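Local coordinates for putative lipoprotein YcdA (Bacillus subtilis subsp. subtilis str. 168, PDB 4R4G) that is of unknown function but is probably a membrane-anchored lipoprotein, with an Ig-like domain joined by a kinked helix to an alpha-beta domain, at residues 145-150 with 234-239; 24-29 with 224-229. One frame throughout, in Å; residues are numbered along the deposited sequence.

Interaction 1: residues 145-150 with 234-239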
ATOM      1  N   ASP A 145      -3.056   4.770  -3.728  1.00 67.99           N
ATOM      2  CA  ASP A 145      -4.333   4.181  -4.157  1.00 68.28           C
ATOM      3  C   ASP A 145      -4.606   2.802  -3.524  1.00 73.89           C
ATOM      4  O   ASP A 145      -5.757   2.530  -3.149  1.00 75.60           O
ATOM      5  CB  ASP A 145      -4.397   4.045  -5.687  1.00 70.46           C
ATOM      6  CG  ASP A 145      -4.851   5.285  -6.443  1.00 77.58           C
ATOM      7  OD1 ASP A 145      -4.943   6.387  -5.807  1.00 75.33           O
ATOM      8  OD2 ASP A 145      -5.092   5.174  -7.671  1.00 87.26           O
ATOM      9  N   SER A 146      -3.559   1.932  -3.421  1.00 68.00           N
ATOM     10  CA  SER A 146      -3.694   0.594  -2.850  1.00 66.64           C
ATOM     11  C   SER A 146      -4.016   0.652  -1.370  1.00 68.25           C
ATOM     12  O   SER A 146      -4.768  -0.206  -0.891  1.00 67.75           O
ATOM     13  CB  SER A 146      -2.448  -0.254  -3.086  1.00 68.67           C
ATOM     14  OG  SER A 146      -1.257   0.455  -2.809  1.00 79.91           O
ATOM     15  N   ALA A 147      -3.450   1.655  -0.644  1.00 62.61           N
ATOM     16  CA  ALA A 147      -3.687   1.838   0.792  1.00 60.23           C
ATOM     17  C   ALA A 147      -5.119   2.322   0.999  1.00 66.44           C
ATOM     18  O   ALA A 147      -5.797   1.848   1.915  1.00 67.00           O
ATOM     19  CB  ALA A 147      -2.685   2.810   1.389  1.00 59.45           C
ATOM     20  N   LYS A 148      -5.606   3.208   0.101  1.00 63.40           N
ATOM     21  CA  LYS A 148      -6.981   3.716   0.114  1.00 63.53           C
ATOM     22  C   LYS A 148      -7.908   2.494  -0.003  1.00 67.93           C
ATOM     23  O   LYS A 148      -8.749   2.278   0.879  1.00 69.37           O
ATOM     24  CB  LYS A 148      -7.211   4.779  -0.999  1.00 66.50           C
ATOM     25  CG  LYS A 148      -6.433   6.110  -0.779  1.00 71.98           C
ATOM     26  CD  LYS A 148      -6.705   7.189  -1.866  1.00 81.98           C
ATOM     27  CE  LYS A 148      -5.669   8.311  -1.915  1.00 92.79           C
ATOM     28  NZ  LYS A 148      -4.636   8.125  -3.004  1.00 98.26           N
ATOM     29  N   ALA A 149      -7.656   1.630  -1.000  1.00 63.56           N
ATOM     30  CA  ALA A 149      -8.373   0.376  -1.193  1.00 63.82           C
ATOM     31  C   ALA A 149      -8.273  -0.550   0.045  1.00 67.37           C
ATOM     32  O   ALA A 149      -9.314  -1.026   0.490  1.00 68.53           O
ATOM     33  CB  ALA A 149      -7.864  -0.334  -2.425  1.00 65.13           C
ATOM     34  N   LEU A 150      -7.074  -0.753   0.645  1.00 63.23           N
ATOM     35  CA  LEU A 150      -6.955  -1.601   1.846  1.00 62.83           C
ATOM     36  C   LEU A 150      -7.810  -1.051   3.006  1.00 71.02           C
ATOM     37  O   LEU A 150      -8.470  -1.823   3.708  1.00 72.33           O
ATOM     38  CB  LEU A 150      -5.508  -1.801   2.313  1.00 61.37           C
ATOM     39  CG  LEU A 150      -5.405  -2.601   3.617  1.00 66.50           C
ATOM     40  CD1 LEU A 150      -5.808  -4.058   3.419  1.00 67.52           C
ATOM     41  CD2 LEU A 150      -4.065  -2.480   4.254  1.00 69.11           C
ATOM     42  N   ALA A 234       1.049  -4.300  -5.171  1.00 78.22           N
ATOM     43  CA  ALA A 234       1.621  -3.382  -4.176  1.00 74.50           C
ATOM     44  C   ALA A 234       1.742  -4.002  -2.802  1.00 75.13           C
ATOM     45  O   ALA A 234       1.087  -5.004  -2.514  1.00 75.75           O
ATOM     46  CB  ALA A 234       0.771  -2.129  -4.068  1.00 74.31           C
ATOM     47  N   ILE A 235       2.558  -3.367  -1.940  1.00 68.99           N
ATOM     48  CA  ILE A 235       2.735  -3.724  -0.531  1.00 67.81           C
ATOM     49  C   ILE A 235       2.242  -2.555   0.309  1.00 70.65           C
ATOM     50  O   ILE A 235       2.792  -1.450   0.232  1.00 70.10           O
ATOM     51  CB  ILE A 235       4.178  -4.170  -0.131  1.00 70.66           C
ATOM     52  CG1 ILE A 235       4.612  -5.436  -0.897  1.00 72.55           C
ATOM     53  CG2 ILE A 235       4.318  -4.357   1.407  1.00 70.43           C
ATOM     54  CD1 ILE A 235       3.686  -6.693  -0.746  1.00 88.21           C
ATOM     55  N   VAL A 236       1.186  -2.807   1.096  1.00 66.45           N
ATOM     56  CA  VAL A 236       0.586  -1.841   1.993  1.00 64.11           C
ATOM     57  C   VAL A 236       0.987  -2.228   3.402  1.00 69.94           C
ATOM     58  O   VAL A 236       0.831  -3.383   3.817  1.00 71.79           O
ATOM     59  CB  VAL A 236      -0.942  -1.721   1.826  1.00 67.23           C
ATOM     60  CG1 VAL A 236      -1.488  -0.590   2.700  1.00 67.37           C
ATOM     61  CG2 VAL A 236      -1.333  -1.495   0.373  1.00 66.81           C
ATOM     62  N   GLU A 237       1.548  -1.269   4.114  1.00 66.03           N
ATOM     63  CA  GLU A 237       1.994  -1.406   5.485  1.00 67.07           C
ATOM     64  C   GLU A 237       0.868  -0.889   6.375  1.00 70.99           C
ATOM     65  O   GLU A 237       0.566   0.309   6.374  1.00 71.24           O
ATOM     66  CB  GLU A 237       3.295  -0.614   5.651  1.00 68.98           C
ATOM     67  CG  GLU A 237       4.074  -0.855   6.923  1.00 83.82           C
ATOM     68  CD  GLU A 237       5.565  -0.593   6.794  1.00112.00           C
ATOM     69  OE1 GLU A 237       6.208  -1.191   5.896  1.00111.18           O
ATOM     70  OE2 GLU A 237       6.095   0.190   7.616  1.00106.13           O
ATOM     71  N   ALA A 238       0.183  -1.805   7.060  1.00 66.58           N
ATOM     72  CA  ALA A 238      -0.934  -1.455   7.935  1.00 64.47           C
ATOM     73  C   ALA A 238      -0.472  -1.394   9.372  1.00 65.82           C
ATOM     74  O   ALA A 238       0.039  -2.382   9.899  1.00 65.54           O
ATOM     75  CB  ALA A 238      -2.050  -2.460   7.779  1.00 64.92           C
ATOM     76  N   THR A 239      -0.584  -0.217   9.987  1.00 61.53           N
ATOM     77  CA  THR A 239      -0.179  -0.059  11.376  1.00 62.65           C
ATOM     78  C   THR A 239      -1.477  -0.010  12.133  1.00 68.47           C
ATOM     79  O   THR A 239      -2.289   0.907  11.958  1.00 69.77           O
ATOM     80  CB  THR A 239       0.783   1.132  11.563  1.00 70.38           C
ATOM     81  OG1 THR A 239       1.928   0.989  10.684  1.00 68.65           O
ATOM     82  CG2 THR A 239       1.232   1.284  13.005  1.00 63.98           C
TER
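Val-236 reaches from strand 234-239 toward helix 145-150, and each of its side-chain carbons has a mate there. CB lies 4.0 Å from CD2 of Leu-150. CG1, anti to the backbone N (chi1 -174°), comes within 3.6 Å of Leu-150 CD2 and within 3.8 Å of both CA and CB of Ala-147, so that it sits against the leucine and the helix backbone. CG2 turns the other way, 3.7 Å from OG of Ser-146. The leucine and valine side chains overlap while pointing opposite ways, and Leu-150 CD2 runs on to CB of Ala-238 at 4.1 Å. Small residues suit the rest: Ala-147 lets the helix approach, and Ala-234 CB meets Ser-146 OG at 3.5 Å, a hydroxyl satisfied elsewhere by a hydrogen bond to Thr-226. Shortening this valine to an alanine is likely to open a gap between strand and helix and leave Leu-150 CD2 without its nearest methyl in the strand. The segment axes approach to 8.3 Å at a crossing angle of -55°. Strand 233-244 is flanked by the antiparallel strands 221-230 and 293-301, while Trp-307 packs beside Ser-146 and Ala-234, and Leu-309 touches Leu-150.

Interaction 2: residues 24-29 with 224-229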
ATOM      1  N   TYR A  24       6.645  10.387 -10.472  1.00 67.63           N
ATOM      2  CA  TYR A  24       7.083   9.999  -9.137  1.00 65.22           C
ATOM      3  C   TYR A  24       6.715   8.547  -8.928  1.00 68.26           C
ATOM      4  O   TYR A  24       5.631   8.092  -9.353  1.00 68.97           O
ATOM      5  CB  TYR A  24       6.434  10.868  -8.049  1.00 65.60           C
ATOM      6  CG  TYR A  24       6.871  12.312  -8.034  1.00 67.69           C
ATOM      7  CD1 TYR A  24       8.160  12.666  -7.634  1.00 68.27           C
ATOM      8  CD2 TYR A  24       5.973  13.335  -8.322  1.00 70.40           C
ATOM      9  CE1 TYR A  24       8.554  14.002  -7.567  1.00 69.05           C
ATOM     10  CE2 TYR A  24       6.357  14.676  -8.258  1.00 72.12           C
ATOM     11  CZ  TYR A  24       7.652  15.004  -7.887  1.00 75.29           C
ATOM     12  OH  TYR A  24       8.040  16.316  -7.816  1.00 72.30           O
ATOM     13  N   THR A  25       7.626   7.804  -8.310  1.00 62.37           N
ATOM     14  CA  THR A  25       7.397   6.397  -8.005  1.00 61.95           C
ATOM     15  C   THR A  25       7.835   6.137  -6.568  1.00 65.03           C
ATOM     16  O   THR A  25       8.536   6.952  -5.944  1.00 61.82           O
ATOM     17  CB  THR A  25       8.112   5.445  -9.007  1.00 69.37           C
ATOM     18  OG1 THR A  25       9.536   5.626  -8.957  1.00 68.75           O
ATOM     19  CG2 THR A  25       7.596   5.565 -10.447  1.00 65.91           C
ATOM     20  N   LEU A  26       7.373   5.015  -6.032  1.00 63.65           N
ATOM     21  CA  LEU A  26       7.782   4.600  -4.711  1.00 63.40           C
ATOM     22  C   LEU A  26       9.038   3.816  -4.911  1.00 68.76           C
ATOM     23  O   LEU A  26       9.108   3.091  -5.911  1.00 70.14           O
ATOM     24  CB  LEU A  26       6.710   3.730  -4.026  1.00 63.65           C
ATOM     25  CG  LEU A  26       5.485   4.405  -3.436  1.00 68.29           C
ATOM     26  CD1 LEU A  26       4.520   3.359  -3.002  1.00 69.48           C
ATOM     27  CD2 LEU A  26       5.835   5.280  -2.235  1.00 67.73           C
ATOM     28  N   PRO A  27      10.003   3.858  -3.975  1.00 64.02           N
ATOM     29  CA  PRO A  27      11.216   3.052  -4.153  1.00 64.76           C
ATOM     30  C   PRO A  27      10.968   1.531  -4.212  1.00 75.45           C
ATOM     31  O   PRO A  27       9.866   1.033  -3.932  1.00 77.89           O
ATOM     32  CB  PRO A  27      12.065   3.429  -2.936  1.00 65.76           C
ATOM     33  CG  PRO A  27      11.138   4.051  -1.969  1.00 69.17           C
ATOM     34  CD  PRO A  27      10.065   4.679  -2.746  1.00 64.34           C
ATOM     35  N   SER A  28      12.009   0.784  -4.625  1.00 74.37           N
ATOM     36  CA  SER A  28      11.996  -0.675  -4.682  1.00 75.39           C
ATOM     37  C   SER A  28      11.870  -1.200  -3.254  1.00 78.12           C
ATOM     38  O   SER A  28      12.326  -0.500  -2.343  1.00 77.17           O
ATOM     39  CB  SER A  28      13.287  -1.172  -5.334  1.00 79.97           C
ATOM     40  OG  SER A  28      13.465  -2.579  -5.258  1.00 89.34           O
ATOM     41  N   LYS A  29      11.271  -2.415  -3.039  1.00 74.25           N
ATOM     42  CA  LYS A  29      11.184  -3.033  -1.694  1.00 74.17           C
ATOM     43  C   LYS A  29      12.607  -3.147  -1.101  1.00 79.04           C
ATOM     44  O   LYS A  29      12.798  -3.042   0.112  1.00 79.16           O
ATOM     45  CB  LYS A  29      10.521  -4.456  -1.718  1.00 78.20           C
ATOM     46  CG  LYS A  29       9.236  -4.637  -2.546  1.00 91.17           C
ATOM     47  CD  LYS A  29       8.635  -6.071  -2.535  1.00 98.06           C
ATOM     48  CE  LYS A  29       7.383  -6.142  -3.410  1.00104.10           C
ATOM     49  NZ  LYS A  29       6.672  -7.455  -3.329  1.00102.46           N
ATOM     50  N   ALA A 224      -2.766   3.109   7.065  1.00 64.23           N
ATOM     51  CA  ALA A 224      -2.337   2.318   5.903  1.00 63.18           C
ATOM     52  C   ALA A 224      -1.452   3.130   4.944  1.00 69.48           C
ATOM     53  O   ALA A 224      -1.836   4.209   4.480  1.00 70.16           O
ATOM     54  CB  ALA A 224      -3.552   1.781   5.160  1.00 63.85           C
ATOM     55  N   LYS A 225      -0.263   2.606   4.642  1.00 66.56           N
ATOM     56  CA  LYS A 225       0.649   3.259   3.713  1.00 64.97           C
ATOM     57  C   LYS A 225       1.170   2.280   2.708  1.00 66.54           C
ATOM     58  O   LYS A 225       1.686   1.243   3.104  1.00 66.81           O
ATOM     59  CB  LYS A 225       1.839   3.902   4.452  1.00 67.41           C
ATOM     60  CG  LYS A 225       2.652   4.800   3.530  1.00 76.97           C
ATOM     61  CD  LYS A 225       4.039   5.142   4.013  1.00 84.18           C
ATOM     62  CE  LYS A 225       4.755   5.800   2.851  1.00 91.61           C
ATOM     63  NZ  LYS A 225       6.077   6.379   3.211  1.00 94.73           N
ATOM     64  N   THR A 226       1.063   2.605   1.415  1.00 62.03           N
ATOM     65  CA  THR A 226       1.681   1.813   0.344  1.00 61.58           C
ATOM     66  C   THR A 226       3.197   2.076   0.421  1.00 66.46           C
ATOM     67  O   THR A 226       3.624   3.240   0.338  1.00 65.51           O
ATOM     68  CB  THR A 226       1.108   2.172  -1.017  1.00 59.74           C
ATOM     69  OG1 THR A 226      -0.313   2.061  -0.953  1.00 57.61           O
ATOM     70  CG2 THR A 226       1.640   1.279  -2.104  1.00 57.44           C
ATOM     71  N   THR A 227       3.990   1.014   0.632  1.00 62.63           N
ATOM     72  CA  THR A 227       5.430   1.144   0.782  1.00 62.60           C
ATOM     73  C   THR A 227       6.182   0.808  -0.531  1.00 70.10           C
ATOM     74  O   THR A 227       7.265   1.358  -0.765  1.00 71.18           O
ATOM     75  CB  THR A 227       5.905   0.329   1.979  1.00 69.61           C
ATOM     76  OG1 THR A 227       5.472  -1.032   1.870  1.00 72.07           O
ATOM     77  CG2 THR A 227       5.419   0.914   3.286  1.00 65.12           C
ATOM     78  N   SER A 228       5.605  -0.047  -1.399  1.00 68.02           N
ATOM     79  CA  SER A 228       6.209  -0.414  -2.688  1.00 68.50           C
ATOM     80  C   SER A 228       5.177  -0.893  -3.677  1.00 73.73           C
ATOM     81  O   SER A 228       4.211  -1.535  -3.292  1.00 74.65           O
ATOM     82  CB  SER A 228       7.267  -1.499  -2.515  1.00 72.20           C
ATOM     83  OG  SER A 228       6.801  -2.590  -1.742  1.00 80.21           O
ATOM     84  N   ILE A 229       5.364  -0.548  -4.944  1.00 70.98           N
ATOM     85  CA  ILE A 229       4.540  -0.984  -6.070  1.00 73.09           C
ATOM     86  C   ILE A 229       5.476  -1.636  -7.058  1.00 83.72           C
ATOM     87  O   ILE A 229       6.568  -1.109  -7.326  1.00 83.26           O
ATOM     88  CB  ILE A 229       3.692   0.129  -6.746  1.00 75.42           C
ATOM     89  CG1 ILE A 229       2.840   0.893  -5.726  1.00 74.41           C
ATOM     90  CG2 ILE A 229       2.835  -0.442  -7.914  1.00 77.00           C
ATOM     91  CD1 ILE A 229       2.645   2.287  -6.059  1.00 78.68           C
TER
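Leu-26 sets its CD1 methyl over one face of each of two successive peptide groups in strand 224-229. Above the plane joining Thr-226 to Thr-227 it lies nearest the carbonyl oxygen, 3.5 Å from Thr-226 O; above the next plane it stands over the C-N bond, 3.9 Å from both Thr-227 C and Ser-228 N. Thr-227 and Ser-228 hydrogen-bond through their backbones to Ile-235 of the neighbouring strand, which they both face in a classic beta bulge. Beyond the two peptides, methyls close in on the same CD1: Thr-226 CG2 at 3.7 Å, its side chain crossing the leucine's at about a right angle, and Ile-229 CD1, also at 3.7 Å. The isoleucine's CG1 lies beside its own backbone N (chi1 -53°), and from there its end swings toward the leucine. Next along the loop, Pro-27 O passes Ser-228 CB at 3.9 Å. Lys-29 then lays its extended aliphatic chain alongside Ser-228, with CG 3.3 Å from OG, and also touches Ile-235. A long flexible residue suits this exposed position, its methylenes packing on the strand; a branched apolar one suits the middle, where Leu-26 can cover peptide and methyl surfaces together. Thr-226 OG1 is bonded to Ser-146 OG and Thr-227 OG1 to Ile-235 O, while Tyr-24 N bonds to Thr-139 OG1 and Thr-25 OG1 to Val-40 O. The two segments share neither a hydrogen bond nor a salt bridge, so this junction between the Ig-like and C-terminal domains rests on apolar and van der Waals contact, probably on complementary shape more than on directional bonds.

Overall arrangement
Interactions 1 and 2 have centres 10 Å apart and meet through two consecutive antiparallel strands of one sheet, 221-230 and 233-244. Glu-237 N lies 2.7 Å from Lys-225 O between them, a probable hydrogen bond. Thr-226 takes part in both surroundings: its OG1 is 2.6 Å from Ser-146 OG, while its methyl serves the interdomain side. Interaction 1 seats helix 145-157 inside the C-terminal domain, and interaction 2 brings a loop of the Ig-like domain against the same sheet. The function is unknown, so neither contact can be tied to a site. A tetraethylene glycol, probably from the crystallisation liquor, comes within about 3 Å of the side chain of Leu-26, between nearest atoms, and is hydrogen-bonded by Lys-225 NZ.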